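Local coordinates for protein pectate lyase (PDB 5GT5) that cleaves polygalacturonate and partly methyl-esterified pectin inside the chain by elimination, probably with calcium as cofactor, at residues A[75-80]-A[91-96]; A[133-138]-A[149-154]; A[166-171]-A[190-195]. The protein carries 1 engineered substitution. One frame throughout, in Å; residues are numbered along the deposited sequence.

Contact 1: A[75-80]-A[91-96]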
# COMPACT_ATOMS: atom_id res chain seq x y z
N ALA A 75 26.11 5.53 -4.25
CA ALA A 75 26.62 6.83 -4.66
C ALA A 75 27.46 7.37 -3.52
O ALA A 75 27.30 6.95 -2.37
CB ALA A 75 25.49 7.78 -4.94
N LYS A 76 28.34 8.30 -3.84
CA LYS A 76 29.10 8.98 -2.79
C LYS A 76 28.16 9.88 -1.99
O LYS A 76 27.37 10.64 -2.56
CB LYS A 76 30.23 9.83 -3.40
CG LYS A 76 31.18 10.38 -2.35
CD LYS A 76 32.22 11.33 -2.96
CE LYS A 76 31.58 12.67 -3.33
NZ LYS A 76 31.07 13.49 -2.17
N HIS A 77 28.22 9.77 -0.66
CA HIS A 77 27.45 10.66 0.20
C HIS A 77 28.22 11.97 0.44
O HIS A 77 29.34 12.13 -0.05
CB HIS A 77 27.19 9.97 1.55
CG HIS A 77 25.87 10.30 2.17
ND1 HIS A 77 25.31 11.57 2.14
CD2 HIS A 77 24.98 9.52 2.82
CE1 HIS A 77 24.15 11.54 2.76
NE2 HIS A 77 23.92 10.31 3.18
N ASN A 78 27.62 12.90 1.18
CA ASN A 78 28.37 14.07 1.57
C ASN A 78 29.62 13.66 2.34
O ASN A 78 29.60 12.71 3.15
CB ASN A 78 27.49 14.98 2.42
CG ASN A 78 26.33 15.53 1.64
OD1 ASN A 78 26.50 16.03 0.52
ND2 ASN A 78 25.12 15.46 2.21
N ASP A 79 30.71 14.38 2.08
CA ASP A 79 32.02 14.02 2.58
C ASP A 79 32.12 14.01 4.09
O ASP A 79 31.53 14.85 4.76
CB ASP A 79 33.04 15.05 2.07
CG ASP A 79 33.38 14.86 0.61
OD1 ASP A 79 33.01 13.82 0.02
OD2 ASP A 79 34.02 15.78 0.05
N ALA A 80 32.89 13.06 4.61
CA ALA A 80 33.30 13.12 6.00
C ALA A 80 34.29 14.28 6.12
O ALA A 80 35.24 14.39 5.33
CB ALA A 80 33.94 11.79 6.41
N VAL A 91 31.97 7.64 2.80
CA VAL A 91 30.61 7.29 3.21
C VAL A 91 29.77 7.19 1.94
O VAL A 91 29.84 8.06 1.07
CB VAL A 91 30.03 8.36 4.18
CG1 VAL A 91 28.58 8.08 4.50
CG2 VAL A 91 30.85 8.43 5.47
N SER A 92 29.00 6.13 1.83
CA SER A 92 28.12 5.93 0.67
C SER A 92 26.67 6.15 1.02
O SER A 92 26.28 6.13 2.21
CB SER A 92 28.26 4.50 0.14
OG SER A 92 29.59 4.24 -0.32
N LYS A 93 25.87 6.39 -0.01
CA LYS A 93 24.41 6.33 0.10
C LYS A 93 23.93 5.24 -0.84
O LYS A 93 24.25 5.26 -2.03
CB LYS A 93 23.77 7.66 -0.28
CG LYS A 93 22.26 7.60 -0.11
CD LYS A 93 21.57 8.88 -0.57
CE LYS A 93 21.66 9.93 0.50
NZ LYS A 93 20.89 11.15 0.10
N ILE A 94 23.19 4.28 -0.30
CA ILE A 94 22.70 3.14 -1.08
C ILE A 94 21.21 3.28 -1.23
O ILE A 94 20.48 3.30 -0.23
CB ILE A 94 23.04 1.82 -0.39
CG1 ILE A 94 24.56 1.70 -0.15
CG2 ILE A 94 22.51 0.68 -1.23
CD1 ILE A 94 24.96 0.66 0.86
N THR A 95 20.75 3.44 -2.47
CA THR A 95 19.34 3.71 -2.73
C THR A 95 18.63 2.49 -3.29
O THR A 95 18.91 2.08 -4.44
CB THR A 95 19.15 4.90 -3.69
OG1 THR A 95 19.73 6.07 -3.10
CG2 THR A 95 17.67 5.19 -3.90
N VAL A 96 17.70 1.95 -2.50
CA VAL A 96 16.85 0.85 -2.89
C VAL A 96 15.61 1.46 -3.50
O VAL A 96 14.80 2.07 -2.78
CB VAL A 96 16.46 0.05 -1.62
CG1 VAL A 96 15.50 -1.07 -1.92
CG2 VAL A 96 17.73 -0.53 -0.95
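Packing is tightest where Lys93 crosses the imidazole of His77. The lysine runs out with CG anti to its backbone N (chi1 -177°) and then bends at chi3 (-81°), which brings CE over one face of the ring, 3.9 Å from the His77 ring centroid: a CH-pi contact. Lower down, Lys93 CB sits against His77 CD2. The edge of the same ring meets a carbonyl, Ser92 O, lying in the ring plane beside CD2. Val91 CG1 rests against His77 CB at 3.8 Å, and Val91 in turn packs on Leu135 and Trp151. The histidine is held at both ends: its backbone N gives a hydrogen bond of 2.9 Å to Val91 O, while its ND1 accepts Asn78 N at 2.8 Å almost in the ring plane, which should keep the imidazole from turning. The His77 side chain lies about 6 Å from that of Asp152, a probable calcium ligand.

Here the short strand 74-76 runs along the border of a five-stranded sheet, antiparallel to strand 92-97, whose further neighbours, strands 115-120, 154-157 and 177-180, follow in parallel, one from each successive coil of the polysaccharide lyase 1 beta-helix. Ala75 and Lys93 form a hydrogen-bonded pair, with Lys93 N to Ala75 O at 2.8 Å and nearly straight (170°); Lys76 and Ser92 are the adjoining non-hydrogen-bonded pair.

The other side is far looser. Ala75 is exposed, and its methyl CB approaches segment 91-96 no closer than 4.0 Å, at Lys93 O. The CB of Lys76 points away from that segment, and the chain beyond it curls back over its own loop, where NZ makes a salt bridge of 2.9 Å to Asp79 OD1, from above the carboxylate plane, and a longer hydrogen bond to His77 O.

Contact 2: A[133-138]-A[149-154]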
# COMPACT_ATOMS: atom_id res chain seq x y z
N ASP A 133 26.22 0.89 12.08
CA ASP A 133 27.24 1.55 12.90
C ASP A 133 28.16 2.41 12.05
O ASP A 133 28.21 2.27 10.81
CB ASP A 133 28.08 0.50 13.68
CG ASP A 133 28.74 1.07 14.93
OD1 ASP A 133 28.56 2.25 15.27
OD2 ASP A 133 29.50 0.28 15.56
N GLU A 134 28.88 3.30 12.73
CA GLU A 134 29.94 4.13 12.15
C GLU A 134 29.45 5.05 11.03
O GLU A 134 29.90 5.00 9.89
CB GLU A 134 31.16 3.26 11.75
CG GLU A 134 31.69 2.48 12.95
CD GLU A 134 33.00 1.73 12.69
OE1 GLU A 134 33.60 1.85 11.61
OE2 GLU A 134 33.38 0.98 13.62
N LEU A 135 28.46 5.85 11.41
CA LEU A 135 27.85 6.84 10.53
C LEU A 135 27.65 8.16 11.29
O LEU A 135 26.74 8.93 10.96
CB LEU A 135 26.52 6.33 9.94
CG LEU A 135 26.03 7.06 8.68
CD1 LEU A 135 26.97 6.85 7.49
CD2 LEU A 135 24.64 6.60 8.31
N TRP A 136 28.53 8.43 12.26
CA TRP A 136 28.51 9.69 13.00
C TRP A 136 29.90 10.31 12.95
O TRP A 136 30.90 9.59 12.98
CB TRP A 136 28.09 9.48 14.47
CG TRP A 136 28.17 10.75 15.33
CD1 TRP A 136 27.18 11.68 15.53
CD2 TRP A 136 29.32 11.21 16.05
NE1 TRP A 136 27.65 12.69 16.36
CE2 TRP A 136 28.95 12.43 16.69
CE3 TRP A 136 30.63 10.71 16.23
CZ2 TRP A 136 29.85 13.14 17.49
CZ3 TRP A 136 31.51 11.41 17.03
CH2 TRP A 136 31.13 12.62 17.63
N GLU A 137 29.96 11.64 12.89
CA GLU A 137 31.20 12.39 13.13
C GLU A 137 30.83 13.70 13.79
O GLU A 137 29.68 14.10 13.77
CB GLU A 137 32.01 12.60 11.85
CG GLU A 137 31.36 13.58 10.86
CD GLU A 137 32.27 13.91 9.70
OE1 GLU A 137 33.32 13.23 9.55
OE2 GLU A 137 31.93 14.85 8.95
N TRP A 138 31.82 14.33 14.41
CA TRP A 138 31.66 15.62 15.07
C TRP A 138 31.32 16.73 14.07
O TRP A 138 31.84 16.77 12.96
CB TRP A 138 32.98 15.89 15.80
CG TRP A 138 33.11 17.24 16.48
CD1 TRP A 138 33.67 18.37 15.95
CD2 TRP A 138 32.70 17.58 17.82
NE1 TRP A 138 33.64 19.39 16.87
CE2 TRP A 138 33.06 18.93 18.03
CE3 TRP A 138 32.09 16.87 18.86
CZ2 TRP A 138 32.79 19.61 19.23
CZ3 TRP A 138 31.85 17.53 20.08
CH2 TRP A 138 32.19 18.89 20.25
N ASN A 149 25.94 17.15 6.91
CA ASN A 149 26.22 15.87 6.26
C ASN A 149 24.98 15.10 5.80
O ASN A 149 25.02 14.38 4.79
CB ASN A 149 27.03 14.96 7.19
CG ASN A 149 28.42 15.49 7.46
OD1 ASN A 149 28.69 16.69 7.29
ND2 ASN A 149 29.31 14.59 7.88
N ASP A 150 23.90 15.23 6.56
CA ASP A 150 22.63 14.58 6.23
C ASP A 150 22.78 13.06 6.15
O ASP A 150 22.15 12.42 5.31
CB ASP A 150 22.03 15.13 4.92
CG ASP A 150 21.70 16.61 4.99
OD1 ASP A 150 21.46 17.15 6.09
OD2 ASP A 150 21.69 17.24 3.92
N TRP A 151 23.63 12.48 7.00
CA TRP A 151 23.76 11.03 7.06
C TRP A 151 22.76 10.41 8.03
O TRP A 151 22.78 10.76 9.23
CB TRP A 151 25.15 10.63 7.56
CG TRP A 151 26.36 11.10 6.78
CD1 TRP A 151 26.44 11.51 5.47
CD2 TRP A 151 27.69 11.15 7.30
NE1 TRP A 151 27.75 11.82 5.15
CE2 TRP A 151 28.53 11.62 6.26
CE3 TRP A 151 28.25 10.87 8.55
CZ2 TRP A 151 29.91 11.77 6.43
CZ3 TRP A 151 29.62 11.04 8.72
CH2 TRP A 151 30.43 11.51 7.67
N ASP A 152 21.89 9.52 7.54
CA ASP A 152 20.89 8.83 8.35
C ASP A 152 21.04 7.36 8.07
O ASP A 152 21.37 6.99 6.94
CB ASP A 152 19.48 9.27 7.92
CG ASP A 152 19.38 10.76 7.70
OD1 ASP A 152 19.20 11.48 8.68
OD2 ASP A 152 19.47 11.21 6.54
N TYR A 153 20.82 6.47 9.03
CA TYR A 153 20.99 5.05 8.71
C TYR A 153 19.96 4.56 7.69
O TYR A 153 20.31 3.89 6.74
CB TYR A 153 20.94 4.18 9.96
CG TYR A 153 22.18 4.22 10.78
CD1 TYR A 153 23.39 3.75 10.26
CD2 TYR A 153 22.16 4.66 12.09
CE1 TYR A 153 24.54 3.76 11.03
CE2 TYR A 153 23.31 4.68 12.88
CZ TYR A 153 24.48 4.21 12.33
OH TYR A 153 25.62 4.25 13.11
N ILE A 154 18.69 4.85 7.93
CA ILE A 154 17.63 4.42 6.99
C ILE A 154 16.67 5.58 6.81
O ILE A 154 16.20 6.17 7.81
CB ILE A 154 16.86 3.20 7.50
CG1 ILE A 154 17.81 2.02 7.69
CG2 ILE A 154 15.74 2.83 6.52
CD1 ILE A 154 17.13 0.77 8.30
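Leu135 is wedged between Trp151 and Tyr153 and gives up more surface to the contact than any other residue. A chi1 of -161° swings its isobutyl group opposite the backbone N, so that CG lies 3.8 Å from Trp151 CB, while Leu135 CB presses on Tyr153 CE1 at 3.4 Å, the two side chains sliding past each other in opposite directions. The CD2 branch goes further, toward the backbone, stopping 3.6 Å from Asp152 O.

A second set of contacts joins ring edges to the backbone and to one side chain. Trp151 offers its CE3 corner to Leu135 O at 3.4 Å, near the indole plane, and further round its rim CZ3 meets Glu137 CG at 3.7 Å. At the other end Tyr153 OH packs 3.2 Å from Asp133 CA; its hydrogen bond probably goes instead to Lys171 O. Asp133 O lies at the edge of the tyrosine ring.

The polar group is centred on the buried carboxylate of Glu137. Asn149 ND2 donates to Glu137 OE2 at 2.8 Å, in its own amide plane but 48° out of the carboxylate plane of Glu137; the same ND2 hangs over the rim of one Trp151 face. Leu81 N also binds OE2, and Thr82 N and His83 N bind OE1, just ahead of helix 84-89, so four donors hold a charge they would probably stabilise. Without this carboxylate, as with an alanine here, the Asn149 amide and these three backbone N-H groups would probably be left without their acceptor.

Both segments belong to the long loop between strands 131-133 and 154-157 of the lyase beta-helix. It carries Asp152, whose CB points away from segment 133-138 and whose OD1 accepts Gly175 N; with Asp174 and Asp178 alongside, this is probably the calcium site of a pectate lyase.

Contact 3: A[166-171]-A[190-195]. Engineered in segment 166-171: Val168 (natural residue Gly).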
# COMPACT_ATOMS: atom_id res chain seq x y z
N HIS A 166 14.33 -6.41 14.81
CA HIS A 166 15.56 -7.02 15.34
C HIS A 166 16.83 -6.40 14.74
O HIS A 166 17.82 -7.08 14.43
CB HIS A 166 15.54 -8.55 15.17
CG HIS A 166 14.72 -9.26 16.20
ND1 HIS A 166 13.41 -9.61 15.98
CD2 HIS A 166 15.04 -9.66 17.45
CE1 HIS A 166 12.95 -10.22 17.07
NE2 HIS A 166 13.90 -10.23 17.98
N CYS A 167 16.81 -5.09 14.62
CA CYS A 167 18.00 -4.35 14.21
C CYS A 167 18.55 -3.55 15.37
O CYS A 167 17.87 -3.32 16.37
CB CYS A 167 17.69 -3.41 13.04
SG CYS A 167 17.33 -4.30 11.49
N VAL A 168 19.81 -3.16 15.24
CA VAL A 168 20.51 -2.32 16.22
C VAL A 168 21.12 -1.12 15.52
O VAL A 168 21.73 -1.28 14.45
CB VAL A 168 21.59 -3.12 16.91
CG1 VAL A 168 22.44 -2.23 17.85
CG2 VAL A 168 20.92 -4.13 17.69
N PHE A 169 20.93 0.06 16.11
CA PHE A 169 21.44 1.31 15.55
C PHE A 169 22.29 2.00 16.60
O PHE A 169 21.89 2.09 17.75
CB PHE A 169 20.27 2.21 15.14
CG PHE A 169 19.36 1.59 14.12
CD1 PHE A 169 18.34 0.72 14.51
CD2 PHE A 169 19.54 1.87 12.77
CE1 PHE A 169 17.49 0.17 13.57
CE2 PHE A 169 18.69 1.31 11.82
CZ PHE A 169 17.67 0.46 12.21
N ASN A 170 23.45 2.48 16.16
CA ASN A 170 24.39 3.21 17.01
C ASN A 170 24.30 4.70 16.69
O ASN A 170 23.28 5.14 16.16
CB ASN A 170 25.80 2.65 16.80
CG ASN A 170 25.94 1.22 17.30
OD1 ASN A 170 26.25 1.00 18.49
ND2 ASN A 170 25.72 0.25 16.41
N LYS A 171 25.34 5.48 16.93
CA LYS A 171 25.26 6.91 16.68
C LYS A 171 25.16 7.20 15.19
O LYS A 171 25.80 6.55 14.36
CB LYS A 171 26.52 7.61 17.22
CG LYS A 171 26.62 7.71 18.73
CD LYS A 171 26.13 9.03 19.21
CE LYS A 171 27.11 10.18 18.87
NZ LYS A 171 26.34 11.41 19.23
N TRP A 190 11.26 -4.72 18.01
CA TRP A 190 12.31 -5.56 18.57
C TRP A 190 13.70 -5.04 18.26
O TRP A 190 14.62 -5.81 18.01
CB TRP A 190 12.14 -7.04 18.11
CG TRP A 190 10.97 -7.67 18.80
CD1 TRP A 190 9.72 -7.91 18.28
CD2 TRP A 190 10.93 -8.10 20.17
NE1 TRP A 190 8.91 -8.48 19.26
CE2 TRP A 190 9.64 -8.61 20.41
CE3 TRP A 190 11.88 -8.15 21.19
CZ2 TRP A 190 9.26 -9.11 21.66
CZ3 TRP A 190 11.49 -8.66 22.43
CH2 TRP A 190 10.20 -9.13 22.65
N SER A 191 13.85 -3.72 18.28
CA SER A 191 15.11 -3.07 17.85
C SER A 191 15.73 -2.24 18.95
O SER A 191 15.02 -1.73 19.82
CB SER A 191 14.91 -2.25 16.57
OG SER A 191 14.54 -3.13 15.49
N THR A 192 17.04 -2.12 18.88
CA THR A 192 17.81 -1.32 19.85
C THR A 192 18.38 -0.10 19.16
O THR A 192 18.93 -0.20 18.06
CB THR A 192 18.96 -2.17 20.40
OG1 THR A 192 18.39 -3.23 21.19
CG2 THR A 192 19.88 -1.31 21.27
N PHE A 193 18.22 1.06 19.81
CA PHE A 193 18.78 2.33 19.38
C PHE A 193 19.60 2.80 20.56
O PHE A 193 19.04 2.98 21.64
CB PHE A 193 17.64 3.30 19.03
CG PHE A 193 16.67 2.75 18.01
CD1 PHE A 193 15.62 1.90 18.40
CD2 PHE A 193 16.81 3.08 16.66
CE1 PHE A 193 14.72 1.40 17.45
CE2 PHE A 193 15.94 2.56 15.70
CZ PHE A 193 14.91 1.71 16.07
N LYS A 194 20.91 2.95 20.38
CA LYS A 194 21.78 3.28 21.52
C LYS A 194 22.84 4.28 21.12
O LYS A 194 23.20 4.46 19.95
CB LYS A 194 22.45 2.04 22.11
CG LYS A 194 23.31 1.29 21.14
CD LYS A 194 23.89 0.02 21.80
CE LYS A 194 24.68 -0.80 20.81
NZ LYS A 194 25.26 -1.99 21.50
N GLY A 195 23.35 4.94 22.14
CA GLY A 195 24.48 5.83 21.97
C GLY A 195 25.81 5.14 22.17
O GLY A 195 25.92 3.90 22.20
O HOH W 1 21.28 5.54 18.22
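Ser191 OG is gripped from two directions: Cys167 N donates to it at 3.1 Å, and it is hydrogen-bonded to Ser189 O as well. The two segments are neighbouring coils of a right-handed parallel beta-helix, and past this point they pair as parallel strands. Thr192 N to Cys167 O, Phe169 N to Thr192 O (2.8 Å) and Lys194 N to Phe169 O form the ladder.

On one face Phe169 and Phe193 lie side by side, planes 2° apart but slid so that the rings barely overlap; CD1 of Phe169 and CE2 of Phe193 come within 3.2 Å. Phe132 stacks on Phe169 and Tyr270 on Phe193, carrying the aromatic row to the coils on either side. On the other face the engineered Val168 places CG2 3.9 Å from Thr192 CB.

At the start of the segments, Trp190 CB sits over the centre of the His166 ring, 3.5 Å from its centroid. Toward the far end, Lys194 CG stands between its backbone N and carbonyl carbon (chi1 60°), and the extended chain carries CE to 3.3 Å from Asn170 OD1, while Asn170 ND2 bonds Phe132 O. A water donates to Asn170 O at 2.9 Å and to Lys194 O at 2.8 Å.

How the contacts relate
Contacts 1, 2 and 3 follow one another along the chain, each closing before the next opens. Centre to centre, contact 1 is about 10 Å from contact 2 and contact 2 about 14 Å from contact 3; contacts 1 and 3, about 21 Å apart, do not touch. Contact 2 is therefore the bridge. Towards contact 1, Asn78 ND2 probably bonds Asn149 O, and Trp151 NE1 Asn78 O; towards contact 3, Tyr153 OH lies 2.6 Å from Lys171 O. Strands 92-97 and 154-157 share one sheet, while 131-133, 168-169 and 184-194 line up on another flank of the beta-helix. The loop of contact 2 joins these flanks beside the probable calcium site, linking contacts 1 and 3 to it.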